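Local structure of N-acetyl-beta-D glucosaminidase (Rhizomucor miehei CAU432, 4ZM6) at residues L393-H398 and D446-G451; E408-N413 and Y428-E433; G650-R655 and V833-L838; V686-G691 and K848-Y853. The protein is a multi-domain beta-N-acetylglucosaminidase of glycoside hydrolase family 3 that also carries a GCN5-related glucosamine N-acetyltransferase region, which binds acetyl-CoA. All coordinates share one frame; numbering follows the deposited sequence.

Contact 1 of 4, residues L393-H398 and D446-G451; sequences LFLAAH and DWVIIG
Leu393, Leu395 and Ala397 are tied to Trp447, Ile449 and Gly451 by a continuous ladder of backbone hydrogen bonds, a worked example of parallel strand pairing. Leu393 N donates to Trp447 O (2.7 Å), Leu393 O takes the amide of Ile449, and Leu395 repeats the pattern one step on, its N bonded to Ile449 O at 2.8 Å and its O accepting Gly451 N. The last rung, Ala397 N to Gly451 O, is longer at 3.1 Å. Between the rungs, Phe394 CA and Ile450 CA add CA-H...O contacts to Ile449 O and Leu395 O. Strands 393-397 and 447-451, 12° apart in direction, are neighbours in a six-stranded mixed sheet with helices packed against it, consistent with the alpha/beta sandwich domain that follows the barrel in GH3 enzymes. Apolar contacts divide between the two faces of the sheet. On one, Phe394, with CG anti to the backbone N (chi1 176°), brings its ring edge to strand 447-451, and CD1 reaches Ile449 CG2 at 3.9 Å; Phe415 stacks on the same ring. On the other, Leu395 CB lies 4.2 Å from Ile450 CG1, while helices 439-444 and 459-471 cover Val448 and Ile450 respectively.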
loop_
_atom_site.group_PDB
_atom_site.type_symbol
_atom_site.label_atom_id
_atom_site.label_comp_id
_atom_site.label_asym_id
_atom_site.label_seq_id
_atom_site.Cartn_x
_atom_site.Cartn_y
_atom_site.Cartn_z
ATOM N N LEU A 393 -31.906 21.502 -32.939
ATOM C CA LEU A 393 -32.433 22.261 -31.800
ATOM C C LEU A 393 -31.520 22.109 -30.586
ATOM O O LEU A 393 -31.375 21.013 -30.047
ATOM C CB LEU A 393 -33.841 21.781 -31.443
ATOM C CG LEU A 393 -34.532 22.524 -30.298
ATOM C CD1 LEU A 393 -34.486 24.034 -30.495
ATOM C CD2 LEU A 393 -35.966 22.045 -30.165
ATOM N N PHE A 394 -30.905 23.210 -30.164
ATOM C CA PHE A 394 -30.048 23.197 -28.988
ATOM C C PHE A 394 -30.773 23.858 -27.820
ATOM O O PHE A 394 -31.004 25.066 -27.828
ATOM C CB PHE A 394 -28.715 23.902 -29.277
ATOM C CG PHE A 394 -27.808 24.028 -28.075
ATOM C CD1 PHE A 394 -27.576 22.944 -27.238
ATOM C CD2 PHE A 394 -27.169 25.228 -27.795
ATOM C CE1 PHE A 394 -26.737 23.056 -26.142
ATOM C CE2 PHE A 394 -26.322 25.346 -26.701
ATOM C CZ PHE A 394 -26.109 24.257 -25.871
ATOM N N LEU A 395 -31.129 23.046 -26.825
ATOM C CA LEU A 395 -31.790 23.518 -25.611
ATOM C C LEU A 395 -30.786 23.513 -24.469
ATOM O O LEU A 395 -30.214 22.471 -24.160
ATOM C CB LEU A 395 -32.970 22.611 -25.268
ATOM C CG LEU A 395 -34.005 22.417 -26.377
ATOM C CD1 LEU A 395 -35.136 21.515 -25.909
ATOM C CD2 LEU A 395 -34.550 23.759 -26.844
ATOM N N ALA A 396 -30.571 24.676 -23.854
ATOM C CA ALA A 396 -29.640 24.820 -22.732
ATOM C C ALA A 396 -30.380 25.268 -21.479
ATOM O O ALA A 396 -31.263 26.110 -21.556
ATOM C CB ALA A 396 -28.563 25.827 -23.080
ATOM N N ALA A 397 -30.016 24.711 -20.329
ATOM C CA ALA A 397 -30.631 25.084 -19.049
ATOM C C ALA A 397 -30.155 26.455 -18.567
ATOM O O ALA A 397 -29.037 26.866 -18.866
ATOM C CB ALA A 397 -30.322 24.031 -17.996
ATOM N N HIS A 398 -31.010 27.154 -17.821
ATOM C CA HIS A 398 -30.647 28.440 -17.213
ATOM C C HIS A 398 -29.716 28.207 -16.028
ATOM O O HIS A 398 -29.810 27.186 -15.355
ATOM C CB HIS A 398 -31.893 29.210 -16.750
ATOM N N ASP A 446 -34.507 17.737 -36.619
ATOM C CA ASP A 446 -33.860 16.496 -37.034
ATOM C C ASP A 446 -32.910 15.994 -35.948
ATOM O O ASP A 446 -32.683 14.788 -35.817
ATOM C CB ASP A 446 -33.110 16.701 -38.356
ATOM C CG ASP A 446 -34.034 17.128 -39.488
ATOM O OD1 ASP A 446 -34.965 16.362 -39.828
ATOM O OD2 ASP A 446 -33.827 18.232 -40.034
ATOM N N TRP A 447 -32.348 16.928 -35.184
ATOM C CA TRP A 447 -31.475 16.602 -34.062
ATOM C C TRP A 447 -31.754 17.557 -32.904
ATOM O O TRP A 447 -31.834 18.773 -33.100
ATOM C CB TRP A 447 -29.997 16.709 -34.467
ATOM C CG TRP A 447 -29.617 15.964 -35.730
ATOM C CD1 TRP A 447 -29.786 16.393 -37.024
ATOM C CD2 TRP A 447 -28.990 14.678 -35.817
ATOM N NE1 TRP A 447 -29.311 15.449 -37.904
ATOM C CE2 TRP A 447 -28.814 14.388 -37.192
ATOM C CE3 TRP A 447 -28.556 13.744 -34.869
ATOM C CZ2 TRP A 447 -28.226 13.199 -37.638
ATOM C CZ3 TRP A 447 -27.970 12.561 -35.315
ATOM C CH2 TRP A 447 -27.813 12.301 -36.686
ATOM N N VAL A 448 -31.905 16.999 -31.705
ATOM C CA VAL A 448 -32.086 17.788 -30.489
ATOM C C VAL A 448 -30.886 17.569 -29.577
ATOM O O VAL A 448 -30.539 16.433 -29.273
ATOM C CB VAL A 448 -33.366 17.379 -29.738
ATOM C CG1 VAL A 448 -33.519 18.180 -28.449
ATOM C CG2 VAL A 448 -34.583 17.551 -30.637
ATOM N N ILE A 449 -30.250 18.657 -29.157
ATOM C CA ILE A 449 -29.146 18.590 -28.207
ATOM C C ILE A 449 -29.560 19.356 -26.960
ATOM O O ILE A 449 -29.892 20.541 -27.034
ATOM C CB ILE A 449 -27.845 19.198 -28.774
ATOM C CG1 ILE A 449 -27.368 18.409 -29.998
ATOM C CG2 ILE A 449 -26.751 19.195 -27.715
ATOM C CD1 ILE A 449 -26.177 19.025 -30.705
ATOM N N ILE A 450 -29.537 18.684 -25.814
ATOM C CA ILE A 450 -29.924 19.318 -24.563
ATOM C C ILE A 450 -28.711 19.483 -23.659
ATOM O O ILE A 450 -27.909 18.563 -23.505
ATOM C CB ILE A 450 -31.045 18.542 -23.855
ATOM C CG1 ILE A 450 -32.254 18.451 -24.790
ATOM C CG2 ILE A 450 -31.437 19.245 -22.564
ATOM C CD1 ILE A 450 -33.455 17.743 -24.208
ATOM N N GLY A 451 -28.579 20.679 -23.093
ATOM C CA GLY A 451 -27.498 21.008 -22.180
ATOM C C GLY A 451 -28.040 21.015 -20.770
ATOM O O GLY A 451 -28.834 21.890 -20.406
#

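Contact 2 of 4, residues E408-N413 and Y428-E433; sequences EKEPFN and YIIYNE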
loop_
_atom_site.group_PDB
_atom_site.type_symbol
_atom_site.label_atom_id
_atom_site.label_comp_id
_atom_site.label_asym_id
_atom_site.label_seq_id
_atom_site.Cartn_x
_atom_site.Cartn_y
_atom_site.Cartn_z
ATOM N N GLU A 408 -20.637 32.818 -17.324
ATOM C CA GLU A 408 -21.193 32.650 -15.992
ATOM C C GLU A 408 -22.679 32.975 -15.970
ATOM O O GLU A 408 -23.480 32.267 -15.392
ATOM C CB GLU A 408 -20.455 33.549 -15.019
ATOM C CG GLU A 408 -20.752 33.268 -13.567
ATOM C CD GLU A 408 -19.492 33.060 -12.771
ATOM O OE1 GLU A 408 -18.705 34.021 -12.667
ATOM O OE2 GLU A 408 -19.283 31.938 -12.267
ATOM N N LYS A 409 -23.064 34.029 -16.677
ATOM C CA LYS A 409 -24.469 34.389 -16.765
ATOM C C LYS A 409 -25.193 33.557 -17.798
ATOM O O LYS A 409 -26.227 32.972 -17.515
ATOM C CB LYS A 409 -24.637 35.864 -17.088
ATOM C CG LYS A 409 -26.086 36.314 -17.099
ATOM C CD LYS A 409 -26.455 37.019 -18.395
ATOM C CE LYS A 409 -25.757 38.360 -18.538
ATOM N NZ LYS A 409 -25.407 38.659 -19.953
ATOM N N GLU A 410 -24.616 33.463 -18.980
ATOM C CA GLU A 410 -25.134 32.577 -19.983
ATOM C C GLU A 410 -24.003 31.683 -20.335
ATOM O O GLU A 410 -23.268 31.952 -21.244
ATOM C CB GLU A 410 -25.586 33.358 -21.179
ATOM C CG GLU A 410 -26.980 33.910 -21.042
ATOM C CD GLU A 410 -27.168 35.138 -21.869
ATOM O OE1 GLU A 410 -26.360 36.050 -21.747
ATOM O OE2 GLU A 410 -28.110 35.187 -22.657
ATOM N N PRO A 411 -23.883 30.553 -19.521
ATOM C CA PRO A 411 -22.618 29.845 -19.694
ATOM C C PRO A 411 -22.639 28.868 -20.833
ATOM O O PRO A 411 -21.615 28.372 -21.240
ATOM C CB PRO A 411 -22.472 29.110 -18.393
ATOM C CG PRO A 411 -23.815 28.613 -18.147
ATOM C CD PRO A 411 -24.695 29.753 -18.474
ATOM N N PHE A 412 -23.807 28.679 -21.412
ATOM C CA PHE A 412 -23.990 27.748 -22.496
ATOM C C PHE A 412 -23.880 28.411 -23.837
ATOM O O PHE A 412 -24.100 27.812 -24.842
ATOM C CB PHE A 412 -25.361 27.180 -22.406
ATOM C CG PHE A 412 -25.431 25.914 -21.681
ATOM C CD1 PHE A 412 -24.992 24.765 -22.251
ATOM C CD2 PHE A 412 -25.974 25.867 -20.433
ATOM C CE1 PHE A 412 -25.088 23.577 -21.579
ATOM C CE2 PHE A 412 -26.081 24.689 -19.753
ATOM C CZ PHE A 412 -25.637 23.540 -20.327
ATOM N N ASN A 413 -23.563 29.672 -23.834
ATOM C CA ASN A 413 -23.304 30.421 -25.068
ATOM C C ASN A 413 -22.056 29.976 -25.808
ATOM O O ASN A 413 -22.018 30.021 -27.039
ATOM C CB ASN A 413 -23.141 31.913 -24.771
ATOM C CG ASN A 413 -24.453 32.600 -24.492
ATOM O OD1 ASN A 413 -25.520 31.976 -24.487
ATOM N ND2 ASN A 413 -24.385 33.902 -24.255
ATOM N N TYR A 428 -31.110 28.062 -30.739
ATOM C CA TYR A 428 -30.577 28.010 -29.419
ATOM C C TYR A 428 -31.566 28.650 -28.494
ATOM O O TYR A 428 -31.895 29.801 -28.618
ATOM C CB TYR A 428 -29.254 28.729 -29.441
ATOM C CG TYR A 428 -28.623 29.085 -28.143
ATOM C CD1 TYR A 428 -27.967 30.262 -28.024
ATOM C CD2 TYR A 428 -28.628 28.241 -27.072
ATOM C CE1 TYR A 428 -27.349 30.615 -26.881
ATOM C CE2 TYR A 428 -28.011 28.597 -25.908
ATOM C CZ TYR A 428 -27.381 29.799 -25.838
ATOM O OH TYR A 428 -26.747 30.228 -24.725
ATOM N N ILE A 429 -32.060 27.855 -27.579
ATOM C CA ILE A 429 -33.040 28.276 -26.580
ATOM C C ILE A 429 -32.528 27.931 -25.199
ATOM O O ILE A 429 -32.109 26.803 -24.954
ATOM C CB ILE A 429 -34.391 27.552 -26.766
ATOM C CG1 ILE A 429 -35.044 27.975 -28.084
ATOM C CG2 ILE A 429 -35.322 27.838 -25.592
ATOM C CD1 ILE A 429 -36.174 27.071 -28.527
ATOM N N ILE A 430 -32.589 28.899 -24.294
ATOM C CA ILE A 430 -32.274 28.664 -22.889
ATOM C C ILE A 430 -33.586 28.415 -22.128
ATOM O O ILE A 430 -34.351 29.340 -21.863
ATOM C CB ILE A 430 -31.479 29.845 -22.307
ATOM C CG1 ILE A 430 -30.207 30.051 -23.140
ATOM C CG2 ILE A 430 -31.151 29.602 -20.840
ATOM C CD1 ILE A 430 -29.426 31.299 -22.797
ATOM N N TYR A 431 -33.842 27.148 -21.809
ATOM C CA TYR A 431 -35.082 26.733 -21.148
ATOM C C TYR A 431 -34.970 26.847 -19.631
ATOM O O TYR A 431 -33.895 26.658 -19.059
ATOM C CB TYR A 431 -35.470 25.296 -21.548
ATOM C CG TYR A 431 -34.540 24.205 -21.038
ATOM C CD1 TYR A 431 -33.426 23.809 -21.772
ATOM C CD2 TYR A 431 -34.781 23.563 -19.826
ATOM C CE1 TYR A 431 -32.573 22.821 -21.312
ATOM C CE2 TYR A 431 -33.935 22.572 -19.358
ATOM C CZ TYR A 431 -32.830 22.204 -20.103
ATOM O OH TYR A 431 -31.981 21.219 -19.648
ATOM N N ASN A 432 -36.095 27.157 -18.993
ATOM C CA ASN A 432 -36.196 27.260 -17.535
ATOM C C ASN A 432 -37.580 26.760 -17.095
ATOM O O ASN A 432 -38.331 26.232 -17.920
ATOM C CB ASN A 432 -35.913 28.698 -17.064
ATOM C CG ASN A 432 -36.939 29.703 -17.565
ATOM O OD1 ASN A 432 -37.694 30.275 -16.782
ATOM N ND2 ASN A 432 -36.962 29.930 -18.872
ATOM N N GLU A 433 -37.906 26.901 -15.810
ATOM C CA GLU A 433 -39.198 26.436 -15.271
ATOM C C GLU A 433 -40.391 27.056 -15.995
ATOM O O GLU A 433 -41.374 26.372 -16.278
ATOM C CB GLU A 433 -39.307 26.772 -13.782
ATOM C CG GLU A 433 -38.331 26.023 -12.886
ATOM C CD GLU A 433 -37.970 26.801 -11.632
ATOM O OE1 GLU A 433 -38.808 27.599 -11.158
ATOM O OE2 GLU A 433 -36.845 26.614 -11.120
#
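Tyr428 meets the loop at Phe412 and Asn413 mainly through the far end of its ring, and following it outward from the strand shows how a long aromatic spans the distance between backbones, the CA atoms of Asn413 and Tyr428 being 8.8 Å apart. CB already points toward the loop. With CG anti to the backbone N (chi1 167°), the ring extends on in that direction; CE2 comes to 4.1 Å from Phe412 O, and CZ lies 4.0 Å from the same oxygen. The hydroxyl OH lies 4.1 Å from Phe412 CB and 3.5 Å from Phe412 C. Asn413 OD1 is modelled too close to this OH, so the placement of its amide against the ring is doubtful. The ring is stacked by His416 and also meets Phe394. Beside it, Ile430 CD1 touches Glu410 CG at 4.0 Å, the two side chains crossing at about a right angle. Glu410 to Asn413 form a type I turn that leads into helix 413-422. The whole belongs to a beta-alpha-beta unit: strand 392-397, this loop and helix, then parallel strand 426-431, whose Tyr428 and Ile430 side chains touch the turn.

Contact 3 of 4, residues G650-R655 and V833-L838; sequences GSTYPR and VDWVEL
Arg655 reaches Asp834 and Trp835 because CG stands anti to its own backbone N (chi1 164°) and the chain then bends at chi3 (-39°), swinging the guanidinium across to strand 830-836. NH1 forms a salt bridge with Asp834 OD2 at 2.8 Å, on the anti lone pair of that oxygen, although the carboxylate oxygen lies tilted from the guanidinium plane. NE and NH2 both donate to Thr652 O, side-on and nearly in the guanidinium plane, which fixes the rotation of the group. Trp835 CE3 sits over one face, 3.6 Å from Arg655 NH2, with the planes 75° apart, so the indole presents its edge. That edge also meets Thr652 CG2, 3.9 Å from Trp835 CZ3, while Thr652 OG1 turns to Gln612. By sequence the contact joins two N-acetyltransferase regions. The loop follows strand 646-649, starting at Gly650, which touches the bound acetyl-CoA; on the other side, across a G1 bulge, Trp835 and Val836 both face His687 of strand 686-692.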
loop_
_atom_site.group_PDB
_atom_site.type_symbol
_atom_site.label_atom_id
_atom_site.label_comp_id
_atom_site.label_asym_id
_atom_site.label_seq_id
_atom_site.Cartn_x
_atom_site.Cartn_y
_atom_site.Cartn_z
ATOM N N GLY A 650 17.033 8.755 -19.268
ATOM C CA GLY A 650 18.147 7.822 -19.344
ATOM C C GLY A 650 18.746 7.654 -17.967
ATOM O O GLY A 650 18.176 8.115 -16.978
ATOM N N SER A 651 19.895 6.997 -17.892
ATOM C CA SER A 651 20.552 6.780 -16.609
ATOM C C SER A 651 22.060 6.934 -16.717
ATOM O O SER A 651 22.619 7.006 -17.811
ATOM C CB SER A 651 20.187 5.400 -16.046
ATOM O OG SER A 651 20.083 4.423 -17.070
ATOM N N THR A 652 22.708 7.004 -15.560
ATOM C CA THR A 652 24.162 7.033 -15.481
ATOM C C THR A 652 24.700 5.594 -15.434
ATOM O O THR A 652 25.213 5.094 -16.440
ATOM C CB THR A 652 24.630 7.842 -14.258
ATOM O OG1 THR A 652 23.905 7.413 -13.106
ATOM C CG2 THR A 652 24.372 9.323 -14.462
ATOM N N TYR A 653 24.546 4.927 -14.287
ATOM C CA TYR A 653 25.022 3.553 -14.108
ATOM C C TYR A 653 24.093 2.752 -13.188
ATOM O O TYR A 653 23.850 3.170 -12.056
ATOM C CB TYR A 653 26.436 3.557 -13.507
ATOM C CG TYR A 653 27.229 2.295 -13.811
ATOM C CD1 TYR A 653 26.997 1.115 -13.109
ATOM C CD2 TYR A 653 28.195 2.283 -14.816
ATOM C CE1 TYR A 653 27.708 -0.038 -13.395
ATOM C CE2 TYR A 653 28.909 1.138 -15.109
ATOM C CZ TYR A 653 28.668 -0.020 -14.396
ATOM O OH TYR A 653 29.380 -1.164 -14.685
ATOM N N PRO A 654 23.571 1.601 -13.657
ATOM C CA PRO A 654 23.644 1.016 -15.002
ATOM C C PRO A 654 22.788 1.785 -16.001
ATOM O O PRO A 654 22.106 2.738 -15.622
ATOM C CB PRO A 654 23.092 -0.403 -14.808
ATOM C CG PRO A 654 22.239 -0.327 -13.594
ATOM C CD PRO A 654 22.871 0.712 -12.710
ATOM N N ARG A 655 22.799 1.361 -17.263
ATOM C CA ARG A 655 22.268 2.198 -18.330
ATOM C C ARG A 655 22.067 1.481 -19.649
ATOM O O ARG A 655 22.934 0.739 -20.091
ATOM C CB ARG A 655 23.233 3.364 -18.551
ATOM C CG ARG A 655 23.044 4.123 -19.854
ATOM C CD ARG A 655 24.335 4.745 -20.353
ATOM N NE ARG A 655 25.146 5.293 -19.271
ATOM C CZ ARG A 655 26.361 5.803 -19.443
ATOM N NH1 ARG A 655 26.905 5.868 -20.658
ATOM N NH2 ARG A 655 27.029 6.264 -18.394
ATOM N N VAL A 833 33.925 4.443 -26.192
ATOM C CA VAL A 833 34.032 5.612 -25.322
ATOM C C VAL A 833 32.652 6.255 -25.221
ATOM O O VAL A 833 32.166 6.859 -26.173
ATOM C CB VAL A 833 35.057 6.626 -25.853
ATOM C CG1 VAL A 833 35.098 7.863 -24.965
ATOM C CG2 VAL A 833 36.432 5.979 -25.946
ATOM N N ASP A 834 32.028 6.118 -24.057
ATOM C CA ASP A 834 30.621 6.445 -23.897
ATOM C C ASP A 834 30.433 7.823 -23.287
ATOM O O ASP A 834 31.204 8.230 -22.419
ATOM C CB ASP A 834 29.912 5.378 -23.046
ATOM C CG ASP A 834 30.460 5.280 -21.625
ATOM O OD1 ASP A 834 31.677 5.061 -21.461
ATOM O OD2 ASP A 834 29.668 5.407 -20.667
ATOM N N TRP A 835 29.408 8.529 -23.769
ATOM C CA TRP A 835 28.941 9.788 -23.191
ATOM C C TRP A 835 30.073 10.802 -23.071
ATOM O O TRP A 835 30.558 11.076 -21.972
ATOM C CB TRP A 835 28.285 9.528 -21.827
ATOM C CG TRP A 835 27.563 10.713 -21.209
ATOM C CD1 TRP A 835 27.606 12.022 -21.616
ATOM C CD2 TRP A 835 26.728 10.688 -20.046
ATOM N NE1 TRP A 835 26.833 12.801 -20.790
ATOM C CE2 TRP A 835 26.285 12.010 -19.817
ATOM C CE3 TRP A 835 26.306 9.674 -19.177
ATOM C CZ2 TRP A 835 25.439 12.345 -18.757
ATOM C CZ3 TRP A 835 25.464 10.010 -18.119
ATOM C CH2 TRP A 835 25.042 11.338 -17.919
ATOM N N VAL A 836 30.484 11.351 -24.212
ATOM C CA VAL A 836 31.507 12.395 -24.251
ATOM C C VAL A 836 31.179 13.456 -25.295
ATOM O O VAL A 836 30.371 13.233 -26.201
ATOM C CB VAL A 836 32.915 11.825 -24.533
ATOM C CG1 VAL A 836 33.369 10.927 -23.390
ATOM C CG2 VAL A 836 32.956 11.083 -25.867
ATOM N N GLU A 837 31.825 14.609 -25.151
ATOM C CA GLU A 837 31.579 15.764 -26.015
ATOM C C GLU A 837 32.820 16.267 -26.758
ATOM O O GLU A 837 32.702 16.757 -27.880
ATOM C CB GLU A 837 30.985 16.907 -25.192
ATOM C CG GLU A 837 29.763 16.507 -24.386
ATOM C CD GLU A 837 28.972 17.704 -23.899
ATOM O OE1 GLU A 837 28.878 17.882 -22.666
ATOM O OE2 GLU A 837 28.449 18.468 -24.746
ATOM N N LEU A 838 33.995 16.164 -26.139
ATOM C CA LEU A 838 35.237 16.655 -26.745
ATOM C C LEU A 838 35.698 15.722 -27.865
ATOM O O LEU A 838 36.644 14.951 -27.704
ATOM C CB LEU A 838 36.329 16.831 -25.675
ATOM C CG LEU A 838 36.356 18.133 -24.848
ATOM C CD1 LEU A 838 35.065 18.950 -24.918
ATOM C CD2 LEU A 838 36.719 17.836 -23.396
#

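Contact 4 of 4, residues V686-G691 and K848-Y853; sequences VHDLIG and KTWRSY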
loop_
_atom_site.group_PDB
_atom_site.type_symbol
_atom_site.label_atom_id
_atom_site.label_comp_id
_atom_site.label_asym_id
_atom_site.label_seq_id
_atom_site.Cartn_x
_atom_site.Cartn_y
_atom_site.Cartn_z
ATOM N N VAL A 686 25.018 14.718 -27.266
ATOM C CA VAL A 686 26.030 14.024 -26.486
ATOM C C VAL A 686 26.292 12.718 -27.228
ATOM O O VAL A 686 25.370 12.155 -27.816
ATOM C CB VAL A 686 25.533 13.804 -25.040
ATOM C CG1 VAL A 686 25.933 12.443 -24.487
ATOM C CG2 VAL A 686 26.035 14.919 -24.135
ATOM N N HIS A 687 27.537 12.242 -27.200
ATOM C CA HIS A 687 27.971 11.171 -28.109
ATOM C C HIS A 687 28.618 9.960 -27.436
ATOM O O HIS A 687 29.293 10.085 -26.410
ATOM C CB HIS A 687 28.967 11.737 -29.117
ATOM C CG HIS A 687 28.535 13.032 -29.727
ATOM N ND1 HIS A 687 27.702 13.095 -30.823
ATOM C CD2 HIS A 687 28.816 14.312 -29.390
ATOM C CE1 HIS A 687 27.492 14.362 -31.138
ATOM N NE2 HIS A 687 28.156 15.120 -30.283
ATOM N N ASP A 688 28.390 8.794 -28.037
ATOM C CA ASP A 688 29.202 7.603 -27.812
ATOM C C ASP A 688 30.172 7.484 -28.987
ATOM O O ASP A 688 29.773 7.665 -30.140
ATOM C CB ASP A 688 28.335 6.336 -27.752
ATOM C CG ASP A 688 27.608 6.166 -26.425
ATOM O OD1 ASP A 688 27.796 6.985 -25.508
ATOM O OD2 ASP A 688 26.820 5.209 -26.305
ATOM N N LEU A 689 31.433 7.167 -28.694
ATOM C CA LEU A 689 32.465 7.020 -29.724
ATOM C C LEU A 689 32.839 5.561 -29.947
ATOM O O LEU A 689 32.707 4.738 -29.042
ATOM C CB LEU A 689 33.717 7.800 -29.334
ATOM C CG LEU A 689 33.518 9.231 -28.831
ATOM C CD1 LEU A 689 34.862 9.878 -28.553
ATOM C CD2 LEU A 689 32.733 10.069 -29.829
ATOM N N ILE A 690 33.305 5.254 -31.157
ATOM C CA ILE A 690 33.853 3.930 -31.482
ATOM C C ILE A 690 35.236 4.088 -32.106
ATOM O O ILE A 690 35.460 4.984 -32.923
ATOM C CB ILE A 690 32.936 3.108 -32.419
ATOM C CG1 ILE A 690 33.566 1.736 -32.710
ATOM C CG2 ILE A 690 32.669 3.841 -33.728
ATOM C CD1 ILE A 690 32.665 0.781 -33.460
ATOM N N GLY A 691 36.163 3.217 -31.714
ATOM C CA GLY A 691 37.536 3.267 -32.216
ATOM C C GLY A 691 38.064 1.900 -32.613
ATOM O O GLY A 691 37.979 0.950 -31.836
ATOM N N LYS A 848 35.992 7.841 -33.789
ATOM C CA LYS A 848 34.953 8.587 -34.495
ATOM C C LYS A 848 33.613 8.309 -33.815
ATOM O O LYS A 848 33.475 7.309 -33.107
ATOM C CB LYS A 848 34.933 8.222 -35.982
ATOM C CG LYS A 848 34.328 6.872 -36.339
ATOM C CD LYS A 848 34.696 6.501 -37.772
ATOM C CE LYS A 848 33.566 5.802 -38.512
ATOM N NZ LYS A 848 33.379 4.401 -38.052
ATOM N N THR A 849 32.632 9.189 -34.016
ATOM C CA THR A 849 31.384 9.109 -33.241
ATOM C C THR A 849 30.538 7.944 -33.754
ATOM O O THR A 849 30.494 7.673 -34.953
ATOM C CB THR A 849 30.538 10.416 -33.230
ATOM O OG1 THR A 849 29.484 10.327 -34.190
ATOM C CG2 THR A 849 31.375 11.671 -33.497
ATOM N N TRP A 850 29.881 7.261 -32.824
ATOM C CA TRP A 850 29.183 6.020 -33.112
ATOM C C TRP A 850 27.674 6.227 -33.083
ATOM O O TRP A 850 26.964 5.821 -34.003
ATOM C CB TRP A 850 29.591 4.960 -32.087
ATOM C CG TRP A 850 28.873 3.674 -32.259
ATOM C CD1 TRP A 850 28.848 2.898 -33.375
ATOM C CD2 TRP A 850 28.061 3.009 -31.285
ATOM N NE1 TRP A 850 28.068 1.788 -33.161
ATOM C CE2 TRP A 850 27.573 1.832 -31.885
ATOM C CE3 TRP A 850 27.697 3.297 -29.966
ATOM C CZ2 TRP A 850 26.742 0.935 -31.209
ATOM C CZ3 TRP A 850 26.870 2.404 -29.293
ATOM C CH2 TRP A 850 26.403 1.238 -29.916
ATOM N N ARG A 851 27.194 6.833 -32.001
ATOM C CA ARG A 851 25.787 7.166 -31.844
ATOM C C ARG A 851 25.676 8.452 -31.028
ATOM O O ARG A 851 26.556 8.751 -30.215
ATOM C CB ARG A 851 25.041 6.036 -31.127
ATOM C CG ARG A 851 25.024 4.697 -31.848
ATOM C CD ARG A 851 24.087 4.701 -33.043
ATOM N NE ARG A 851 24.185 3.472 -33.836
ATOM C CZ ARG A 851 23.684 2.290 -33.479
ATOM N NH1 ARG A 851 23.046 2.142 -32.327
ATOM N NH2 ARG A 851 23.825 1.239 -34.275
ATOM N N SER A 852 24.593 9.204 -31.235
ATOM C CA SER A 852 24.376 10.465 -30.511
ATOM C C SER A 852 23.074 10.445 -29.712
ATOM O O SER A 852 22.114 9.770 -30.084
ATOM C CB SER A 852 24.379 11.647 -31.485
ATOM O OG SER A 852 25.567 11.664 -32.266
ATOM N N TYR A 853 23.056 11.186 -28.606
ATOM C CA TYR A 853 21.878 11.288 -27.743
ATOM C C TYR A 853 21.627 12.732 -27.337
ATOM O O TYR A 853 22.555 13.528 -27.255
ATOM C CB TYR A 853 22.056 10.450 -26.470
ATOM C CG TYR A 853 22.663 9.083 -26.693
ATOM C CD1 TYR A 853 24.037 8.911 -26.683
ATOM C CD2 TYR A 853 21.864 7.963 -26.904
ATOM C CE1 TYR A 853 24.602 7.670 -26.881
ATOM C CE2 TYR A 853 22.425 6.710 -27.103
ATOM C CZ TYR A 853 23.799 6.575 -27.093
ATOM O OH TYR A 853 24.384 5.346 -27.292
#
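Asp688 and Trp850 mark a classic beta bulge in an antiparallel pairing of strands 686-691 and 848-853, part of the large mixed sheet in which sequence assigned to one N-acetyltransferase region pairs with that of the next. Trp850 and Arg851 both face Asp688, and its carbonyl O accepts from Trp850 N at 2.7 Å and, less closely, from Arg851 N at 3.3 Å. The extra residue shifts the register by one. On the tight side of the bulge, Val686 and Tyr853 exchange two backbone bonds, Asp688 N reaches Arg851 O, and His687 ND1 pairs with Ser852 OG at 2.9 Å. Beyond the bulge the pairing continues, with Ile690 N on Lys848 O at 2.8 Å. The looser part is confined to Lys848 and Thr849, which are exposed to solvent; Leu689 CD2 meets Thr849 at CA (3.8 Å) and, less closely, CB. Trp850 lies between these regimes: CB packs on Ile690 CG2 at 3.7 Å, the ring edge meets Asp688 CB, and Arg851 CG covers one face. The guanidinium of Arg851 lies with one face over Trp850 CZ2, while its NH2 bonds to Asp564 O and Trp565 gives a cation-pi contact. Back on the buried side, Tyr853 OH donates to Asp688 OD2 at 2.6 Å, approaching from above the carboxylate plane (58° out of it), and Tyr832 OH bonds to the same oxygen.

How the contacts relate
The four contacts form two separate pairs, with centres about 60 Å or more apart between pairs. Contacts 1 and 2 share one sheet, since strand 392-397 is flanked by 447-452 and 426-431, and contact 2 is nested along the chain within the loop closed by contact 1. Contact 1 is buried and rests on regular backbone bonds and apolar packing; contact 2 lies at the surface, where no hydrogen bond can be assigned with confidence. Contacts 3 and 4 likewise share neighbouring strands, 830-836 and 686-692, but their segments alternate along the chain. Contact 4 mixes sheet bonding with side-chain polar pairs, one of them buried, whereas surface contact 3 centres on a salt bridge with an indole edge beside it.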